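Local coordinates for leucine-rich repeat protein TpLRR (Treponema pallidum, PDB 6MLX) that is of unknown function but, as a secreted leucine-rich repeat protein probably placed in the periplasm, may serve in binding other molecules, at residues M70-F76 with E93-F99; R19-T25 with L43-A49; P111-I117 with L133-E139. All blocks are in the same frame, centred on the assembly; numbering follows the deposited sequence.

Interaction 1: residues M70-F76 with E93-F99; sequences MIGQHAF and EIRHHAF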
loop_
_atom_site.group_PDB
_atom_site.type_symbol
_atom_site.label_atom_id
_atom_site.label_comp_id
_atom_site.label_asym_id
_atom_site.label_seq_id
_atom_site.Cartn_x
_atom_site.Cartn_y
_atom_site.Cartn_z
ATOM N N MET A 70 -10.528 1.904 5.960
ATOM C CA MET A 70 -9.243 2.086 6.614
ATOM C C MET A 70 -8.546 0.741 6.779
ATOM O O MET A 70 -9.162 -0.225 7.239
ATOM C CB MET A 70 -9.445 2.747 7.982
ATOM C CG MET A 70 -8.346 2.440 8.978
ATOM S SD MET A 70 -6.965 3.481 8.569
ATOM C CE MET A 70 -7.651 5.071 9.028
ATOM N N ILE A 71 -7.267 0.681 6.420
ATOM C CA ILE A 71 -6.412 -0.466 6.718
ATOM C C ILE A 71 -5.327 0.009 7.677
ATOM O O ILE A 71 -4.518 0.878 7.324
ATOM C CB ILE A 71 -5.808 -1.082 5.446
ATOM C CG1 ILE A 71 -6.923 -1.617 4.544
ATOM C CG2 ILE A 71 -4.810 -2.188 5.789
ATOM C CD1 ILE A 71 -6.439 -2.162 3.219
ATOM N N GLY A 72 -5.324 -0.547 8.895
ATOM C CA GLY A 72 -4.470 -0.063 9.965
ATOM C C GLY A 72 -3.017 -0.502 9.848
ATOM O O GLY A 72 -2.626 -1.267 8.969
ATOM N N GLN A 73 -2.204 -0.006 10.779
ATOM C CA GLN A 73 -0.763 -0.210 10.687
ATOM C C GLN A 73 -0.405 -1.691 10.797
ATOM O O GLN A 73 -1.020 -2.445 11.553
ATOM C CB GLN A 73 -0.040 0.588 11.776
ATOM C CG GLN A 73 -0.321 0.080 13.190
ATOM C CD GLN A 73 0.772 0.443 14.180
ATOM O OE1 GLN A 73 1.270 1.563 14.171
ATOM N NE2 GLN A 73 1.147 -0.506 15.050
ATOM N N HIS A 74 0.584 -2.108 10.006
ATOM C CA HIS A 74 1.068 -3.490 10.012
ATOM C C HIS A 74 -0.066 -4.498 9.809
ATOM O O HIS A 74 0.043 -5.649 10.237
ATOM C CB HIS A 74 1.825 -3.818 11.315
ATOM C CG HIS A 74 3.056 -2.990 11.558
ATOM N ND1 HIS A 74 4.312 -3.377 11.140
ATOM C CD2 HIS A 74 3.228 -1.823 12.222
ATOM C CE1 HIS A 74 5.198 -2.468 11.508
ATOM N NE2 HIS A 74 4.564 -1.510 12.158
ATOM N N ALA A 75 -1.168 -4.087 9.159
ATOM C CA ALA A 75 -2.331 -4.977 9.048
ATOM C C ALA A 75 -1.982 -6.294 8.361
ATOM O O ALA A 75 -2.441 -7.363 8.779
ATOM C CB ALA A 75 -3.469 -4.293 8.302
ATOM N N PHE A 76 -1.198 -6.243 7.285
ATOM C CA PHE A 76 -0.802 -7.463 6.592
ATOM C C PHE A 76 0.705 -7.663 6.616
ATOM O O PHE A 76 1.241 -8.371 5.767
ATOM C CB PHE A 76 -1.324 -7.463 5.155
ATOM C CG PHE A 76 -2.814 -7.355 5.058
ATOM C CD1 PHE A 76 -3.603 -8.491 5.059
ATOM C CD2 PHE A 76 -3.429 -6.117 4.967
ATOM C CE1 PHE A 76 -4.983 -8.395 4.964
ATOM C CE2 PHE A 76 -4.802 -6.012 4.871
ATOM C CZ PHE A 76 -5.580 -7.152 4.871
ATOM N N GLU A 93 -7.618 5.089 3.354
ATOM C CA GLU A 93 -6.313 5.218 3.993
ATOM C C GLU A 93 -5.705 3.843 4.240
ATOM O O GLU A 93 -6.397 2.905 4.643
ATOM C CB GLU A 93 -6.408 5.977 5.322
ATOM C CG GLU A 93 -5.062 6.144 6.055
ATOM C CD GLU A 93 -5.158 7.090 7.247
ATOM O OE1 GLU A 93 -6.277 7.527 7.548
ATOM O OE2 GLU A 93 -4.126 7.419 7.879
ATOM N N ILE A 94 -4.401 3.745 4.004
ATOM C CA ILE A 94 -3.606 2.567 4.330
ATOM C C ILE A 94 -2.495 3.052 5.250
ATOM O O ILE A 94 -1.644 3.850 4.835
ATOM C CB ILE A 94 -3.034 1.891 3.076
ATOM C CG1 ILE A 94 -4.148 1.497 2.113
ATOM C CG2 ILE A 94 -2.215 0.677 3.456
ATOM C CD1 ILE A 94 -3.655 0.925 0.809
ATOM N N ARG A 95 -2.501 2.578 6.496
ATOM C CA ARG A 95 -1.578 3.069 7.507
ATOM C C ARG A 95 -0.219 2.372 7.401
ATOM O O ARG A 95 -0.016 1.445 6.611
ATOM C CB ARG A 95 -2.193 2.921 8.898
ATOM C CG ARG A 95 -3.372 3.846 9.079
ATOM C CD ARG A 95 -3.808 4.021 10.511
ATOM N NE ARG A 95 -4.620 5.235 10.602
ATOM C CZ ARG A 95 -5.536 5.465 11.537
ATOM N NH1 ARG A 95 -5.776 4.546 12.463
ATOM N NH2 ARG A 95 -6.228 6.602 11.520
ATOM N N HIS A 96 0.727 2.840 8.202
ATOM C CA HIS A 96 2.123 2.523 7.951
ATOM C C HIS A 96 2.400 1.021 8.099
ATOM O O HIS A 96 1.762 0.309 8.883
ATOM C CB HIS A 96 3.029 3.366 8.858
ATOM C CG HIS A 96 2.890 3.083 10.321
ATOM N ND1 HIS A 96 3.658 2.140 10.971
ATOM C CD2 HIS A 96 2.110 3.656 11.271
ATOM C CE1 HIS A 96 3.340 2.125 12.252
ATOM N NE2 HIS A 96 2.404 3.036 12.464
ATOM N N HIS A 97 3.319 0.535 7.267
ATOM C CA HIS A 97 3.778 -0.854 7.230
ATOM C C HIS A 97 2.676 -1.846 6.888
ATOM O O HIS A 97 2.863 -3.049 7.083
ATOM C CB HIS A 97 4.435 -1.270 8.565
ATOM C CG HIS A 97 5.693 -0.524 8.884
ATOM N ND1 HIS A 97 5.691 0.684 9.542
ATOM C CD2 HIS A 97 6.995 -0.810 8.626
ATOM C CE1 HIS A 97 6.933 1.114 9.675
ATOM N NE2 HIS A 97 7.744 0.223 9.130
ATOM N N ALA A 98 1.531 -1.385 6.380
ATOM C CA ALA A 98 0.376 -2.271 6.254
ATOM C C ALA A 98 0.682 -3.516 5.426
ATOM O O ALA A 98 0.115 -4.580 5.689
ATOM C CB ALA A 98 -0.809 -1.532 5.646
ATOM N N PHE A 99 1.572 -3.414 4.435
ATOM C CA PHE A 99 1.944 -4.559 3.605
ATOM C C PHE A 99 3.440 -4.818 3.665
ATOM O O PHE A 99 4.035 -5.338 2.716
ATOM C CB PHE A 99 1.484 -4.361 2.163
ATOM C CG PHE A 99 -0.004 -4.298 2.023
ATOM C CD1 PHE A 99 -0.756 -5.464 1.997
ATOM C CD2 PHE A 99 -0.656 -3.073 1.945
ATOM C CE1 PHE A 99 -2.131 -5.423 1.877
ATOM C CE2 PHE A 99 -2.040 -3.016 1.819
ATOM C CZ PHE A 99 -2.780 -4.202 1.790
#
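Ile71 and Arg95 meet through the backbone: Arg95 N donates to Ile71 O at 2.8 Å, while Ile71 N takes Glu93 O, a two-bond parallel ladder pairing strands 70-71 and 93-94. Beyond it each chain makes a type II turn, from Gly72 to Ala75 and from Arg95 to Ala98, and the turns remain in step through His74 N to His96 O (2.9 Å) and Phe76 N to Ala98 O (2.7 Å).

Among the aromatic contacts, His97 CB lies over one face of the His74 ring, 3.4 Å from its centroid. The two imidazoles are parallel to within 5° but slid apart, so the CB supplies a CH-pi contact where ring overlap is slight. Gln73 CB does the same 3.7 Å from the His96 ring centroid, a chi1 of 65° bringing that ring under it. His96 ND1 is hydrogen-bonded to His97 ND1 at 2.9 Å, and either could be the donor. Asp77 holds His74 ND1. Phe76 and Phe99 lie side by side at 1°, barely overlapping, in a row that Phe53 and Phe122 extend.

The aliphatic contacts are longer, Ile71 CG2 meeting Ala98 CB at 4.1 Å. On the face carrying Met70 and Glu93, the bends at chi2 and chi3 of Met70 lay CE over one face of the Arg95 guanidinium, 3.3 Å from NH2, while Glu93 OE2 sits at that group's edge.

Isoleucine on isoleucine and phenylalanine on phenylalanine fit the stacked coils of a leucine-rich repeat, and imply a phenylalanine-lined core behind a histidine-rich polar turn.

Interaction 2: residues R19-T25 with L43-A49; sequences RDGIIIT and LPVVEVA
Ile24 and Val45 touch across the paired strands through their branches, Ile24 CG1 to Val45 CG1 at 3.6 Å, the latter swung there by a chi1 of 173°. Ile22 crosses Leu43 at about a right angle, with CG1 against Leu43 CB at 3.8 Å. On the other face, Ile23 runs alongside the extended Glu47, and Ile23 CG2 meets Ala49 CB at 3.6 Å. Leu43 CD2 and Pro44 CD pack on Asp20 O, the latter at 3.1 Å.

Four backbone bonds set these neighbours. Ile22 N donates to Pro44 O at 2.7 Å and Val46 N returns to Ile22 O; then Ile24 N takes Glu47 O and Ala49 N takes Ile24 O. Between the two pairs the register slips by one residue, since Ile22 bridges Val45 but Ile23 bridges Glu47. This is a beta bulge in a parallel pair, where strand 22-27 lies between strands 11-15 and 43-48 at the N-terminal end of the leucine-rich repeat array. There the buried Glu47 N finds no partner in the model, probably because of the slip. The axes of strands 22-25 and 43-48 make an angle of 31°.

Farther out, strand 11-15 adds Tyr13 and Leu15 against Ile22 and Phe11 against Ile24, while Leu36 backs Ile24, Val45 and Val48. On its other edge, strand 43-48 is held by Arg69 and Met70 through backbone bonds, and Ser67 OG bonds Val45 O.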
loop_
_atom_site.group_PDB
_atom_site.type_symbol
_atom_site.label_atom_id
_atom_site.label_comp_id
_atom_site.label_asym_id
_atom_site.label_seq_id
_atom_site.Cartn_x
_atom_site.Cartn_y
_atom_site.Cartn_z
ATOM N N ARG A 19 -20.815 3.225 17.072
ATOM C CA ARG A 19 -21.734 2.084 17.193
ATOM C C ARG A 19 -22.465 1.771 15.886
ATOM O O ARG A 19 -23.586 1.242 15.896
ATOM C CB ARG A 19 -22.765 2.294 18.318
ATOM C CG ARG A 19 -22.364 1.791 19.704
ATOM C CD ARG A 19 -21.189 2.572 20.296
ATOM N NE ARG A 19 -21.091 2.407 21.754
ATOM C CZ ARG A 19 -20.091 2.882 22.494
ATOM N NH1 ARG A 19 -20.075 2.683 23.817
ATOM N NH2 ARG A 19 -19.102 3.552 21.907
ATOM N N ASP A 20 -21.840 2.077 14.754
ATOM C CA ASP A 20 -22.453 1.901 13.446
ATOM C C ASP A 20 -21.681 0.956 12.535
ATOM O O ASP A 20 -22.152 0.667 11.425
ATOM C CB ASP A 20 -22.586 3.269 12.766
ATOM C CG ASP A 20 -21.259 3.998 12.680
ATOM O OD1 ASP A 20 -20.706 4.332 13.749
ATOM O OD2 ASP A 20 -20.775 4.250 11.549
ATOM N N GLY A 21 -20.508 0.482 12.953
ATOM C CA GLY A 21 -19.680 -0.340 12.089
ATOM C C GLY A 21 -18.761 -1.253 12.869
ATOM O O GLY A 21 -18.473 -1.030 14.050
ATOM N N ILE A 22 -18.286 -2.285 12.176
ATOM C CA ILE A 22 -17.450 -3.335 12.750
ATOM C C ILE A 22 -16.004 -3.085 12.342
ATOM O O ILE A 22 -15.717 -2.854 11.158
ATOM C CB ILE A 22 -17.922 -4.728 12.285
ATOM C CG1 ILE A 22 -19.373 -4.985 12.710
ATOM C CG2 ILE A 22 -17.013 -5.832 12.820
ATOM C CD1 ILE A 22 -19.601 -4.841 14.200
ATOM N N ILE A 23 -15.099 -3.113 13.322
ATOM C CA ILE A 23 -13.655 -3.072 13.116
ATOM C C ILE A 23 -13.119 -4.487 13.292
ATOM O O ILE A 23 -13.293 -5.087 14.357
ATOM C CB ILE A 23 -12.977 -2.122 14.111
ATOM C CG1 ILE A 23 -13.512 -0.692 13.946
ATOM C CG2 ILE A 23 -11.430 -2.238 14.006
ATOM C CD1 ILE A 23 -13.118 0.271 15.063
ATOM N N ILE A 24 -12.466 -5.025 12.265
ATOM C CA ILE A 24 -11.911 -6.376 12.350
ATOM C C ILE A 24 -10.538 -6.297 13.011
ATOM O O ILE A 24 -9.629 -5.632 12.503
ATOM C CB ILE A 24 -11.820 -7.033 10.967
ATOM C CG1 ILE A 24 -13.200 -7.146 10.332
ATOM C CG2 ILE A 24 -11.192 -8.421 11.071
ATOM C CD1 ILE A 24 -14.132 -8.093 11.042
ATOM N N THR A 25 -10.393 -6.964 14.156
ATOM C CA THR A 25 -9.166 -6.884 14.933
ATOM C C THR A 25 -8.268 -8.099 14.760
ATOM O O THR A 25 -7.058 -7.985 14.985
ATOM C CB THR A 25 -9.485 -6.700 16.424
ATOM O OG1 THR A 25 -10.245 -7.822 16.891
ATOM C CG2 THR A 25 -10.300 -5.451 16.626
ATOM N N LEU A 43 -24.166 -4.899 10.906
ATOM C CA LEU A 43 -23.377 -3.675 10.836
ATOM C C LEU A 43 -22.296 -3.804 9.770
ATOM O O LEU A 43 -21.736 -4.893 9.587
ATOM C CB LEU A 43 -22.731 -3.334 12.177
ATOM C CG LEU A 43 -23.739 -2.747 13.157
ATOM C CD1 LEU A 43 -23.031 -2.112 14.352
ATOM C CD2 LEU A 43 -24.662 -1.745 12.441
ATOM N N PRO A 44 -21.995 -2.726 9.041
ATOM C CA PRO A 44 -20.977 -2.807 7.991
ATOM C C PRO A 44 -19.571 -2.896 8.574
ATOM O O PRO A 44 -19.261 -2.315 9.622
ATOM C CB PRO A 44 -21.172 -1.497 7.222
ATOM C CG PRO A 44 -21.659 -0.543 8.273
ATOM C CD PRO A 44 -22.596 -1.382 9.117
ATOM N N VAL A 45 -18.714 -3.635 7.867
ATOM C CA VAL A 45 -17.320 -3.813 8.261
ATOM C C VAL A 45 -16.507 -2.687 7.626
ATOM O O VAL A 45 -16.309 -2.666 6.405
ATOM C CB VAL A 45 -16.793 -5.191 7.844
ATOM C CG1 VAL A 45 -15.298 -5.286 8.110
ATOM C CG2 VAL A 45 -17.541 -6.301 8.580
ATOM N N VAL A 46 -16.021 -1.758 8.453
ATOM C CA VAL A 46 -15.473 -0.492 7.967
ATOM C C VAL A 46 -13.967 -0.351 8.158
ATOM O O VAL A 46 -13.381 0.607 7.621
ATOM C CB VAL A 46 -16.187 0.712 8.618
ATOM C CG1 VAL A 46 -17.650 0.736 8.206
ATOM C CG2 VAL A 46 -16.060 0.639 10.117
ATOM N N GLU A 47 -13.320 -1.245 8.905
ATOM C CA GLU A 47 -11.904 -1.076 9.197
ATOM C C GLU A 47 -11.235 -2.431 9.393
ATOM O O GLU A 47 -11.825 -3.346 9.977
ATOM C CB GLU A 47 -11.716 -0.195 10.432
ATOM C CG GLU A 47 -10.279 -0.044 10.899
ATOM C CD GLU A 47 -10.143 0.981 12.012
ATOM O OE1 GLU A 47 -9.159 0.924 12.774
ATOM O OE2 GLU A 47 -11.031 1.850 12.125
ATOM N N VAL A 48 -10.010 -2.560 8.882
ATOM C CA VAL A 48 -9.125 -3.674 9.218
ATOM C C VAL A 48 -8.067 -3.124 10.169
ATOM O O VAL A 48 -7.169 -2.389 9.745
ATOM C CB VAL A 48 -8.482 -4.303 7.973
ATOM C CG1 VAL A 48 -7.527 -5.428 8.386
ATOM C CG2 VAL A 48 -9.528 -4.809 6.999
ATOM N N ALA A 49 -8.156 -3.493 11.449
ATOM C CA ALA A 49 -7.372 -2.856 12.501
ATOM C C ALA A 49 -5.894 -3.249 12.448
ATOM O O ALA A 49 -5.480 -4.183 11.752
ATOM C CB ALA A 49 -7.927 -3.207 13.883
#

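Interaction 3: residues P111-I117 with L133-E139; sequences PRSLQVI and LPNSVKE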
loop_
_atom_site.group_PDB
_atom_site.type_symbol
_atom_site.label_atom_id
_atom_site.label_comp_id
_atom_site.label_asym_id
_atom_site.label_seq_id
_atom_site.Cartn_x
_atom_site.Cartn_y
_atom_site.Cartn_z
ATOM N N PRO A 111 -7.996 1.872 -5.387
ATOM C CA PRO A 111 -9.312 2.429 -5.714
ATOM C C PRO A 111 -9.273 3.934 -5.898
ATOM O O PRO A 111 -8.422 4.645 -5.350
ATOM C CB PRO A 111 -10.167 2.062 -4.497
ATOM C CG PRO A 111 -9.192 1.936 -3.393
ATOM C CD PRO A 111 -7.936 1.363 -4.008
ATOM N N ARG A 112 -10.254 4.421 -6.663
ATOM C CA ARG A 112 -10.367 5.852 -6.904
ATOM C C ARG A 112 -10.615 6.650 -5.626
ATOM O O ARG A 112 -10.503 7.878 -5.650
ATOM C CB ARG A 112 -11.473 6.104 -7.941
ATOM C CG ARG A 112 -11.599 7.566 -8.399
ATOM C CD ARG A 112 -11.847 7.649 -9.892
ATOM N NE ARG A 112 -12.304 8.958 -10.353
ATOM C CZ ARG A 112 -13.163 9.086 -11.359
ATOM N NH1 ARG A 112 -13.551 10.286 -11.771
ATOM N NH2 ARG A 112 -13.640 7.988 -11.955
ATOM N N SER A 113 -10.895 5.994 -4.500
ATOM C CA SER A 113 -11.141 6.691 -3.249
ATOM C C SER A 113 -9.901 6.864 -2.369
ATOM O O SER A 113 -9.972 7.590 -1.368
ATOM C CB SER A 113 -12.205 5.941 -2.453
ATOM O OG SER A 113 -11.847 4.562 -2.339
ATOM N N LEU A 114 -8.779 6.224 -2.697
ATOM C CA LEU A 114 -7.633 6.205 -1.790
ATOM C C LEU A 114 -7.038 7.607 -1.620
ATOM O O LEU A 114 -6.642 8.250 -2.599
ATOM C CB LEU A 114 -6.578 5.231 -2.311
ATOM C CG LEU A 114 -5.374 4.969 -1.403
ATOM C CD1 LEU A 114 -5.810 4.298 -0.097
ATOM C CD2 LEU A 114 -4.290 4.162 -2.118
ATOM N N GLN A 115 -6.947 8.064 -0.371
ATOM C CA GLN A 115 -6.426 9.385 -0.024
ATOM C C GLN A 115 -4.989 9.355 0.494
ATOM O O GLN A 115 -4.181 10.221 0.123
ATOM C CB GLN A 115 -7.300 10.052 1.052
ATOM C CG GLN A 115 -8.802 10.142 0.750
ATOM C CD GLN A 115 -9.109 11.184 -0.299
ATOM O OE1 GLN A 115 -8.813 12.374 -0.126
ATOM N NE2 GLN A 115 -9.686 10.745 -1.406
ATOM N N VAL A 116 -4.665 8.390 1.357
ATOM C CA VAL A 116 -3.483 8.434 2.215
ATOM C C VAL A 116 -2.779 7.081 2.178
ATOM O O VAL A 116 -3.410 6.041 2.399
ATOM C CB VAL A 116 -3.854 8.796 3.672
ATOM C CG1 VAL A 116 -2.615 8.753 4.595
ATOM C CG2 VAL A 116 -4.532 10.164 3.737
ATOM N N ILE A 117 -1.476 7.105 1.909
ATOM C CA ILE A 117 -0.595 5.952 2.044
ATOM C C ILE A 117 0.473 6.311 3.077
ATOM O O ILE A 117 1.234 7.267 2.882
ATOM C CB ILE A 117 0.036 5.563 0.695
ATOM C CG1 ILE A 117 -1.064 5.204 -0.321
ATOM C CG2 ILE A 117 1.010 4.411 0.892
ATOM C CD1 ILE A 117 -0.570 4.886 -1.731
ATOM N N LEU A 133 -0.799 5.195 -9.030
ATOM C CA LEU A 133 -1.400 5.926 -7.930
ATOM C C LEU A 133 -2.483 6.840 -8.493
ATOM O O LEU A 133 -2.172 7.712 -9.312
ATOM C CB LEU A 133 -0.347 6.723 -7.177
ATOM C CG LEU A 133 0.793 5.891 -6.554
ATOM C CD1 LEU A 133 1.944 6.757 -6.060
ATOM C CD2 LEU A 133 0.273 5.000 -5.417
ATOM N N PRO A 134 -3.749 6.660 -8.117
ATOM C CA PRO A 134 -4.811 7.549 -8.611
ATOM C C PRO A 134 -4.607 8.991 -8.166
ATOM O O PRO A 134 -3.877 9.287 -7.218
ATOM C CB PRO A 134 -6.085 6.963 -7.989
ATOM C CG PRO A 134 -5.701 5.561 -7.582
ATOM C CD PRO A 134 -4.266 5.646 -7.189
ATOM N N ASN A 135 -5.286 9.904 -8.864
ATOM C CA ASN A 135 -5.146 11.319 -8.540
ATOM C C ASN A 135 -5.743 11.665 -7.174
ATOM O O ASN A 135 -5.390 12.701 -6.608
ATOM C CB ASN A 135 -5.771 12.174 -9.649
ATOM C CG ASN A 135 -4.959 12.140 -10.960
ATOM O OD1 ASN A 135 -3.764 11.838 -10.961
ATOM N ND2 ASN A 135 -5.615 12.459 -12.073
ATOM N N SER A 136 -6.608 10.806 -6.621
ATOM C CA SER A 136 -7.152 11.012 -5.280
ATOM C C SER A 136 -6.085 10.940 -4.192
ATOM O O SER A 136 -6.296 11.471 -3.094
ATOM C CB SER A 136 -8.227 9.966 -4.991
ATOM O OG SER A 136 -7.724 8.637 -5.138
ATOM N N VAL A 137 -4.956 10.284 -4.462
ATOM C CA VAL A 137 -3.937 10.065 -3.442
ATOM C C VAL A 137 -3.258 11.402 -3.152
ATOM O O VAL A 137 -2.526 11.936 -3.989
ATOM C CB VAL A 137 -2.928 8.997 -3.877
ATOM C CG1 VAL A 137 -1.859 8.805 -2.806
ATOM C CG2 VAL A 137 -3.650 7.677 -4.171
ATOM N N LYS A 138 -3.521 11.946 -1.965
ATOM C CA LYS A 138 -3.004 13.241 -1.553
ATOM C C LYS A 138 -1.768 13.138 -0.665
ATOM O O LYS A 138 -1.012 14.103 -0.581
ATOM C CB LYS A 138 -4.087 14.031 -0.793
ATOM C CG LYS A 138 -5.338 14.335 -1.601
ATOM C CD LYS A 138 -6.472 14.890 -0.714
ATOM C CE LYS A 138 -7.632 15.440 -1.561
ATOM N NZ LYS A 138 -8.125 14.449 -2.548
ATOM N N GLU A 139 -1.551 12.002 -0.008
ATOM C CA GLU A 139 -0.515 11.868 1.014
ATOM C C GLU A 139 0.176 10.518 0.853
ATOM O O GLU A 139 -0.488 9.479 0.885
ATOM C CB GLU A 139 -1.140 12.012 2.403
ATOM C CG GLU A 139 -0.209 11.827 3.579
ATOM C CD GLU A 139 -0.901 12.126 4.900
ATOM O OE1 GLU A 139 -0.322 11.772 5.943
ATOM O OE2 GLU A 139 -2.025 12.704 4.890
HETATM O O HOH W 1 -8.795 9.057 -8.191
#
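Leu133 opens the contact by sending CD2 obliquely across to Ile117 CD1, 3.8 Å away, on the buried side where Phe110 also lies. Pro134 then sets its CG against Pro111 O. It begins a type I turn to Val137 that repeats the turn from Pro111 to Leu114 one coil earlier.

Ser136 reaches into that earlier turn. With OG between its backbone N and carbonyl carbon (chi1 57°), the hydroxyl sits 2.8 Å from Leu114 O and 2.9 Å from Arg112 O; its single proton could serve either carbonyl. A water accepting from Ser136 N and donating to Arg112 O adds a second link to the same turn. Val137 turns inward, its CG2 alongside Leu114 CD2 at 4.1 Å.

At Lys138 the backbone N donates to Gln115 O at 2.8 Å, and Glu139 N shares that oxygen at 3.2 Å. Lys138 NZ makes a weak bond to Gln115 OE1. The Gln115 amide is steadied from its other end, where NE2 donates to Ser113 O from above the carbonyl plane. Glu139 completes the bridge with Val116: its O receives Ile117 N at 2.8 Å, in an N-H...O line of 174°, and its extended side chain lies along the Val116 branches.

Taken together, one serine hydroxyl and one doubly used carbonyl tie successive leucine-rich repeat turns, so that several carbonyls at the corner of one coil are met by donors of the next.

The contacts follow one another along the chain in the order interaction 2, interaction 1, interaction 3, and all reach the same mixed sheet. Strand 43-48 of interaction 2 pairs with strand 70-71 of interaction 1, where Gly72 N lies 2.7 Å from Val48 O; strand 93-94 in turn pairs with strand 116-117 of interaction 3, with Ile94 N 3.0 Å from Val116 O. Centres of interactions 2 and 1 are about 15 Å apart, those of 1 and 3 about 14 Å. Interactions 2 and 3 do not touch, their nearest atoms being about 11 Å apart. Parallel pairing thus continues from strand 22-27 through to strand 139-140, giving an elongated stack built by neighbour-to-neighbour contacts.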